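Local coordinates for archaeosine synthase (Pyrobaculum calidifontis, PDB 5K0P), which catalyses the last step of archaeosine synthesis, turning the nitrile of preQ0-modified tRNA into a formamidine with free ammonium, at residues D28-R39 with V77-S88. Sequence-based numbering, arbitrary orientation.
Sequences DSFEVSVEYIPR and VNPPYVKVTVKS
Antiparallel pairing of the two central strands, 27-37 and 81-90, forms the middle of the four-stranded sheet of this tunnel-fold (T-fold) subunit. Glu31 with Lys87, Ser33 with Thr85 and Glu35 with Lys83 are hydrogen-bonded pairs, each closed by two reciprocal backbone bonds, as from Ser33 N to Thr85 O at 2.8 Å. Alternating with them, Val32, Val34 and Tyr36 lie opposite Val86, Val84 and Val82 in non-hydrogen-bonded pairs. These mainly apolar side chains share one face of the sheet, where Val32 and Val86 touch helix 62-77. Val34 and Val84 lie alongside each other, CG2 to CG2 at 4.0 Å. At the strand end the Tyr36 ring crosses Pro79 at about a right angle, CD2 to CB 3.9 Å, and its OH bonds to the backbone of Leu43. Asp28, the inferred proton donor/acceptor, stands at the other end, beside Cys21 and His62.

The opposite face is largely polar. Tyr81, CG anti to the backbone N (chi1 169°), carries its OH to Glu35 OE2 at 3.1 Å, while Glu35 OE1 makes a salt bridge to Arg12. With an alanine in place of Tyr81, Glu35 OE2 would probably lose this donor and Ile37 CG1 its neighbour, the ring carbon Tyr81 CD2 at 4.2 Å. Nearby, water 1 links Ser33 O, to which it donates at 3.2 Å, with Thr85 OG1 at 2.9 Å.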
ATOM      1  N   ASP A  28      10.666   8.700  24.524  1.00 28.35           N
ATOM      2  CA  ASP A  28       9.306   8.406  24.182  1.00 32.48           C
ATOM      3  C   ASP A  28       9.124   9.162  22.867  1.00 27.47           C
ATOM      4  O   ASP A  28       8.835  10.365  22.849  1.00 24.78           O
ATOM      5  CB  ASP A  28       8.419   8.949  25.312  1.00 34.90           C
ATOM      6  CG  ASP A  28       7.044   8.277  25.386  1.00 39.04           C
ATOM      7  OD1 ASP A  28       6.767   7.416  24.546  1.00 44.40           O
ATOM      8  OD2 ASP A  28       6.226   8.644  26.272  1.00 37.85           O
ATOM      9  N   SER A  29       9.294   8.436  21.782  1.00 23.12           N
ATOM     10  CA  SER A  29       9.216   8.986  20.447  1.00 23.72           C
ATOM     11  C   SER A  29       7.740   9.165  19.982  1.00 21.30           C
ATOM     12  O   SER A  29       6.895   8.481  20.433  1.00 22.60           O
ATOM     13  CB  SER A  29      10.075   8.078  19.568  1.00 26.90           C
ATOM     14  OG  SER A  29       9.949   8.439  18.207  1.00 42.49           O
ATOM     15  N   PHE A  30       7.413  10.198  19.228  1.00 21.11           N
ATOM     16  CA  PHE A  30       6.080  10.456  18.767  1.00 20.61           C
ATOM     17  C   PHE A  30       5.982  11.074  17.399  1.00 22.57           C
ATOM     18  O   PHE A  30       6.936  11.655  16.894  1.00 22.21           O
ATOM     19  CB  PHE A  30       5.235  11.286  19.779  1.00 23.29           C
ATOM     20  CG  PHE A  30       5.750  12.656  20.103  1.00 20.35           C
ATOM     21  CD1 PHE A  30       5.420  13.706  19.357  1.00 20.86           C
ATOM     22  CD2 PHE A  30       6.587  12.853  21.193  1.00 21.22           C
ATOM     23  CE1 PHE A  30       5.868  14.983  19.659  1.00 23.48           C
ATOM     24  CE2 PHE A  30       7.087  14.079  21.516  1.00 21.35           C
ATOM     25  CZ  PHE A  30       6.717  15.196  20.753  1.00 21.14           C
ATOM     26  N   GLU A  31       4.774  10.941  16.817  1.00 19.16           N
ATOM     27  CA  GLU A  31       4.387  11.733  15.719  1.00 19.56           C
ATOM     28  C   GLU A  31       3.282  12.722  16.186  1.00 17.39           C
ATOM     29  O   GLU A  31       2.335  12.351  16.818  1.00 19.97           O
ATOM     30  CB  GLU A  31       3.907  10.767  14.585  1.00 23.14           C
ATOM     31  CG  GLU A  31       3.639  11.575  13.323  1.00 28.90           C
ATOM     32  CD  GLU A  31       2.778  10.854  12.302  1.00 36.70           C
ATOM     33  OE1 GLU A  31       1.501  10.743  12.505  1.00 41.37           O
ATOM     34  OE2 GLU A  31       3.393  10.455  11.283  1.00 39.08           O
ATOM     35  N   VAL A  32       3.402  13.975  15.830  1.00 15.42           N
ATOM     36  CA  VAL A  32       2.422  14.979  16.205  1.00 17.26           C
ATOM     37  C   VAL A  32       1.843  15.636  14.984  1.00 19.84           C
ATOM     38  O   VAL A  32       2.591  15.977  14.036  1.00 20.41           O
ATOM     39  CB  VAL A  32       3.000  15.989  17.197  1.00 20.96           C
ATOM     40  CG1 VAL A  32       4.233  16.738  16.648  1.00 22.28           C
ATOM     41  CG2 VAL A  32       1.932  17.023  17.601  1.00 24.85           C
ATOM     42  N   SER A  33       0.524  15.771  14.993  1.00 21.00           N
ATOM     43  CA  SER A  33      -0.254  16.418  13.894  1.00 23.22           C
ATOM     44  C   SER A  33      -0.972  17.596  14.537  1.00 25.58           C
ATOM     45  O   SER A  33      -1.583  17.406  15.563  1.00 25.90           O
ATOM     46  CB  SER A  33      -1.293  15.456  13.307  1.00 25.73           C
ATOM     47  OG  SER A  33      -0.625  14.425  12.645  1.00 28.56           O
ATOM     48  N   VAL A  34      -0.849  18.794  13.959  1.00 24.83           N
ATOM     49  CA  VAL A  34      -1.649  19.934  14.394  1.00 24.63           C
ATOM     50  C   VAL A  34      -2.436  20.473  13.236  1.00 25.37           C
ATOM     51  O   VAL A  34      -1.920  20.640  12.092  1.00 26.64           O
ATOM     52  CB  VAL A  34      -0.750  20.991  15.043  1.00 24.74           C
ATOM     53  CG1 VAL A  34      -1.509  22.195  15.531  1.00 23.92           C
ATOM     54  CG2 VAL A  34       0.021  20.326  16.164  1.00 25.73           C
ATOM     55  N   GLU A  35      -3.689  20.809  13.516  1.00 24.03           N
ATOM     56  CA  GLU A  35      -4.502  21.425  12.473  1.00 23.95           C
ATOM     57  C   GLU A  35      -5.175  22.605  13.097  1.00 22.26           C
ATOM     58  O   GLU A  35      -5.567  22.530  14.262  1.00 23.94           O
ATOM     59  CB  GLU A  35      -5.317  20.294  11.883  1.00 30.92           C
ATOM     60  CG  GLU A  35      -6.748  20.416  11.809  1.00 37.88           C
ATOM     61  CD  GLU A  35      -7.486  19.159  11.343  1.00 40.00           C
ATOM     62  OE1 GLU A  35      -6.913  18.223  10.685  1.00 34.87           O
ATOM     63  OE2 GLU A  35      -8.695  19.195  11.665  1.00 41.32           O
ATOM     64  N   TYR A  36      -5.177  23.730  12.409  1.00 20.31           N
ATOM     65  CA  TYR A  36      -5.822  24.944  12.891  1.00 21.96           C
ATOM     66  C   TYR A  36      -6.347  25.895  11.827  1.00 23.31           C
ATOM     67  O   TYR A  36      -5.941  25.846  10.685  1.00 21.09           O
ATOM     68  CB  TYR A  36      -4.834  25.695  13.834  1.00 23.23           C
ATOM     69  CG  TYR A  36      -3.753  26.420  13.125  1.00 21.66           C
ATOM     70  CD1 TYR A  36      -2.671  25.735  12.649  1.00 18.74           C
ATOM     71  CD2 TYR A  36      -3.838  27.810  12.899  1.00 25.18           C
ATOM     72  CE1 TYR A  36      -1.649  26.423  11.955  1.00 21.23           C
ATOM     73  CE2 TYR A  36      -2.822  28.512  12.207  1.00 22.80           C
ATOM     74  CZ  TYR A  36      -1.740  27.806  11.727  1.00 22.05           C
ATOM     75  OH  TYR A  36      -0.745  28.454  10.965  1.00 23.55           O
ATOM     76  N   ILE A  37      -7.281  26.774  12.220  1.00 27.33           N
ATOM     77  CA  ILE A  37      -7.783  27.820  11.333  1.00 28.36           C
ATOM     78  C   ILE A  37      -7.129  29.106  11.726  1.00 31.79           C
ATOM     79  O   ILE A  37      -7.328  29.568  12.876  1.00 34.73           O
ATOM     80  CB  ILE A  37      -9.296  27.996  11.434  1.00 30.60           C
ATOM     81  CG1 ILE A  37      -9.944  26.709  11.022  1.00 30.58           C
ATOM     82  CG2 ILE A  37      -9.804  29.171  10.518  1.00 33.51           C
ATOM     83  CD1 ILE A  37     -11.422  26.710  11.135  1.00 33.39           C
ATOM     84  N   PRO A  38      -6.359  29.721  10.792  1.00 30.64           N
ATOM     85  CA  PRO A  38      -5.735  31.001  11.078  1.00 30.87           C
ATOM     86  C   PRO A  38      -6.799  32.060  11.217  1.00 35.49           C
ATOM     87  O   PRO A  38      -7.863  31.952  10.535  1.00 28.62           O
ATOM     88  CB  PRO A  38      -4.900  31.279   9.821  1.00 31.35           C
ATOM     89  CG  PRO A  38      -4.631  29.932   9.244  1.00 28.74           C
ATOM     90  CD  PRO A  38      -5.906  29.171   9.502  1.00 28.34           C
ATOM     91  N   ARG A  39      -6.516  33.040  12.118  1.00 36.95           N
ATOM     92  CA  ARG A  39      -7.228  34.315  12.178  1.00 37.37           C
ATOM     93  C   ARG A  39      -6.220  35.464  12.157  1.00 39.07           C
ATOM     94  O   ARG A  39      -5.736  35.938  13.213  1.00 44.23           O
ATOM     95  CB  ARG A  39      -8.142  34.441  13.422  1.00 39.85           C
ATOM     96  CG  ARG A  39      -8.952  35.765  13.342  1.00 50.71           C
ATOM     97  CD  ARG A  39      -9.590  36.247  14.650  1.00 64.28           C
ATOM     98  NE  ARG A  39     -10.731  35.429  15.076  1.00 75.78           N
ATOM     99  CZ  ARG A  39     -10.762  34.526  16.079  1.00 71.50           C
ATOM    100  NH1 ARG A  39     -11.904  33.859  16.305  1.00 62.54           N
ATOM    101  NH2 ARG A  39      -9.700  34.262  16.861  1.00 67.08           N
ATOM    102  N   VAL A  77      -1.025  32.099  18.214  1.00 30.16           N
ATOM    103  CA  VAL A  77      -1.857  32.675  17.128  1.00 31.25           C
ATOM    104  C   VAL A  77      -3.328  32.750  17.363  1.00 32.07           C
ATOM    105  O   VAL A  77      -4.027  33.080  16.442  1.00 29.61           O
ATOM    106  CB  VAL A  77      -1.625  31.974  15.757  1.00 27.90           C
ATOM    107  CG1 VAL A  77      -0.161  32.009  15.360  1.00 28.76           C
ATOM    108  CG2 VAL A  77      -2.062  30.521  15.796  1.00 35.33           C
ATOM    109  N   ASN A  78      -3.800  32.464  18.569  1.00 34.15           N
ATOM    110  CA  ASN A  78      -5.214  32.590  18.938  1.00 36.91           C
ATOM    111  C   ASN A  78      -6.174  32.191  17.844  1.00 35.25           C
ATOM    112  O   ASN A  78      -6.951  33.032  17.416  1.00 39.00           O
ATOM    113  CB  ASN A  78      -5.507  34.035  19.404  1.00 42.01           C
ATOM    114  CG  ASN A  78      -4.597  34.466  20.556  1.00 49.37           C
ATOM    115  OD1 ASN A  78      -3.513  35.121  20.354  1.00 54.17           O
ATOM    116  ND2 ASN A  78      -4.992  34.065  21.779  1.00 47.47           N
ATOM    117  N   PRO A  79      -6.091  30.928  17.353  1.00 32.44           N
ATOM    118  CA  PRO A  79      -6.922  30.519  16.239  1.00 32.73           C
ATOM    119  C   PRO A  79      -8.265  30.097  16.765  1.00 32.56           C
ATOM    120  O   PRO A  79      -8.314  29.656  17.879  1.00 32.04           O
ATOM    121  CB  PRO A  79      -6.178  29.304  15.690  1.00 31.81           C
ATOM    122  CG  PRO A  79      -5.533  28.742  16.852  1.00 32.50           C
ATOM    123  CD  PRO A  79      -5.242  29.819  17.809  1.00 30.94           C
ATOM    124  N   PRO A  80      -9.346  30.258  15.992  1.00 32.41           N
ATOM    125  CA  PRO A  80     -10.668  29.811  16.473  1.00 35.35           C
ATOM    126  C   PRO A  80     -10.855  28.305  16.555  1.00 34.76           C
ATOM    127  O   PRO A  80     -11.870  27.862  17.115  1.00 33.82           O
ATOM    128  CB  PRO A  80     -11.639  30.319  15.381  1.00 34.91           C
ATOM    129  CG  PRO A  80     -10.807  30.499  14.171  1.00 33.22           C
ATOM    130  CD  PRO A  80      -9.468  30.957  14.691  1.00 32.41           C
ATOM    131  N   TYR A  81      -9.952  27.541  15.940  1.00 32.85           N
ATOM    132  CA  TYR A  81      -9.991  26.090  15.993  1.00 31.37           C
ATOM    133  C   TYR A  81      -8.549  25.614  15.943  1.00 25.71           C
ATOM    134  O   TYR A  81      -7.760  26.083  15.120  1.00 24.22           O
ATOM    135  CB  TYR A  81     -10.746  25.454  14.785  1.00 30.38           C
ATOM    136  CG  TYR A  81     -10.581  23.952  14.664  1.00 31.09           C
ATOM    137  CD1 TYR A  81     -11.096  23.111  15.605  1.00 30.22           C
ATOM    138  CD2 TYR A  81      -9.902  23.387  13.583  1.00 31.55           C
ATOM    139  CE1 TYR A  81     -10.959  21.761  15.514  1.00 31.33           C
ATOM    140  CE2 TYR A  81      -9.744  22.015  13.469  1.00 29.53           C
ATOM    141  CZ  TYR A  81     -10.256  21.210  14.450  1.00 28.38           C
ATOM    142  OH  TYR A  81     -10.087  19.852  14.301  1.00 29.20           O
ATOM    143  N   VAL A  82      -8.249  24.672  16.815  1.00 24.51           N
ATOM    144  CA  VAL A  82      -6.945  23.947  16.871  1.00 25.66           C
ATOM    145  C   VAL A  82      -7.190  22.562  17.372  1.00 23.30           C
ATOM    146  O   VAL A  82      -7.953  22.367  18.349  1.00 29.29           O
ATOM    147  CB  VAL A  82      -5.955  24.517  17.906  1.00 30.25           C
ATOM    148  CG1 VAL A  82      -4.525  23.953  17.754  1.00 27.63           C
ATOM    149  CG2 VAL A  82      -5.821  25.938  17.672  1.00 37.18           C
ATOM    150  N   LYS A  83      -6.526  21.601  16.730  1.00 21.57           N
ATOM    151  CA  LYS A  83      -6.488  20.257  17.185  1.00 22.30           C
ATOM    152  C   LYS A  83      -5.075  19.737  17.083  1.00 20.56           C
ATOM    153  O   LYS A  83      -4.397  19.950  16.071  1.00 22.11           O
ATOM    154  CB  LYS A  83      -7.436  19.385  16.356  1.00 25.36           C
ATOM    155  CG  LYS A  83      -7.482  17.961  16.814  1.00 26.49           C
ATOM    156  CD  LYS A  83      -8.561  17.144  16.128  1.00 29.81           C
ATOM    157  CE  LYS A  83      -8.109  16.737  14.721  1.00 38.83           C
ATOM    158  NZ  LYS A  83      -9.018  15.756  14.044  1.00 48.45           N
ATOM    159  N   VAL A  84      -4.665  19.023  18.141  1.00 20.43           N
ATOM    160  CA  VAL A  84      -3.369  18.422  18.274  1.00 20.35           C
ATOM    161  C   VAL A  84      -3.511  16.937  18.529  1.00 20.39           C
ATOM    162  O   VAL A  84      -4.204  16.557  19.456  1.00 21.04           O
ATOM    163  CB  VAL A  84      -2.621  19.000  19.473  1.00 21.15           C
ATOM    164  CG1 VAL A  84      -1.253  18.316  19.627  1.00 20.57           C
ATOM    165  CG2 VAL A  84      -2.460  20.511  19.345  1.00 22.89           C
ATOM    166  N   THR A  85      -2.759  16.118  17.800  1.00 18.30           N
ATOM    167  CA  THR A  85      -2.863  14.709  17.889  1.00 19.50           C
ATOM    168  C   THR A  85      -1.460  14.185  18.012  1.00 19.01           C
ATOM    169  O   THR A  85      -0.605  14.501  17.157  1.00 21.00           O
ATOM    170  CB  THR A  85      -3.541  14.034  16.646  1.00 22.06           C
ATOM    171  OG1 THR A  85      -4.928  14.497  16.485  1.00 23.99           O
ATOM    172  CG2 THR A  85      -3.605  12.524  16.908  1.00 21.29           C
ATOM    173  N   VAL A  86      -1.230  13.458  19.116  1.00 19.27           N
ATOM    174  CA  VAL A  86       0.070  12.860  19.441  1.00 20.09           C
ATOM    175  C   VAL A  86      -0.061  11.359  19.400  1.00 19.14           C
ATOM    176  O   VAL A  86      -0.880  10.839  20.145  1.00 21.40           O
ATOM    177  CB  VAL A  86       0.556  13.330  20.826  1.00 19.85           C
ATOM    178  CG1 VAL A  86       1.854  12.649  21.193  1.00 20.48           C
ATOM    179  CG2 VAL A  86       0.629  14.845  20.873  1.00 20.54           C
ATOM    180  N   LYS A  87       0.750  10.698  18.542  1.00 18.84           N
ATOM    181  CA  LYS A  87       0.693   9.258  18.290  1.00 22.03           C
ATOM    182  C   LYS A  87       2.011   8.676  18.738  1.00 22.04           C
ATOM    183  O   LYS A  87       3.043   9.177  18.335  1.00 19.02           O
ATOM    184  CB  LYS A  87       0.484   8.901  16.758  1.00 25.18           C
ATOM    185  CG  LYS A  87      -0.708   9.628  16.139  1.00 28.02           C
ATOM    186  CD  LYS A  87      -1.107   9.212  14.683  1.00 33.75           C
ATOM    187  CE  LYS A  87      -2.272  10.081  14.172  1.00 35.03           C
ATOM    188  NZ  LYS A  87      -2.601   9.724  12.759  1.00 39.79           N
ATOM    189  N   SER A  88       1.974   7.681  19.617  1.00 22.07           N
ATOM    190  CA  SER A  88       3.125   6.995  20.072  1.00 23.03           C
ATOM    191  C   SER A  88       2.769   5.532  20.322  1.00 26.80           C
ATOM    192  O   SER A  88       1.592   5.102  20.116  1.00 22.57           O
ATOM    193  CB  SER A  88       3.675   7.658  21.347  1.00 25.11           C
ATOM    194  OG  SER A  88       2.602   7.947  22.248  1.00 27.51           O
TER
HETATM  195  O   HOH W   1      -4.621  16.911  14.892  1.00 23.11           O
HETATM  196  O   HOH W   2      -4.513  32.552  13.739  1.00 39.16           O
HETATM  197  O   HOH W   3      -5.841  35.263  15.836  1.00 47.51           O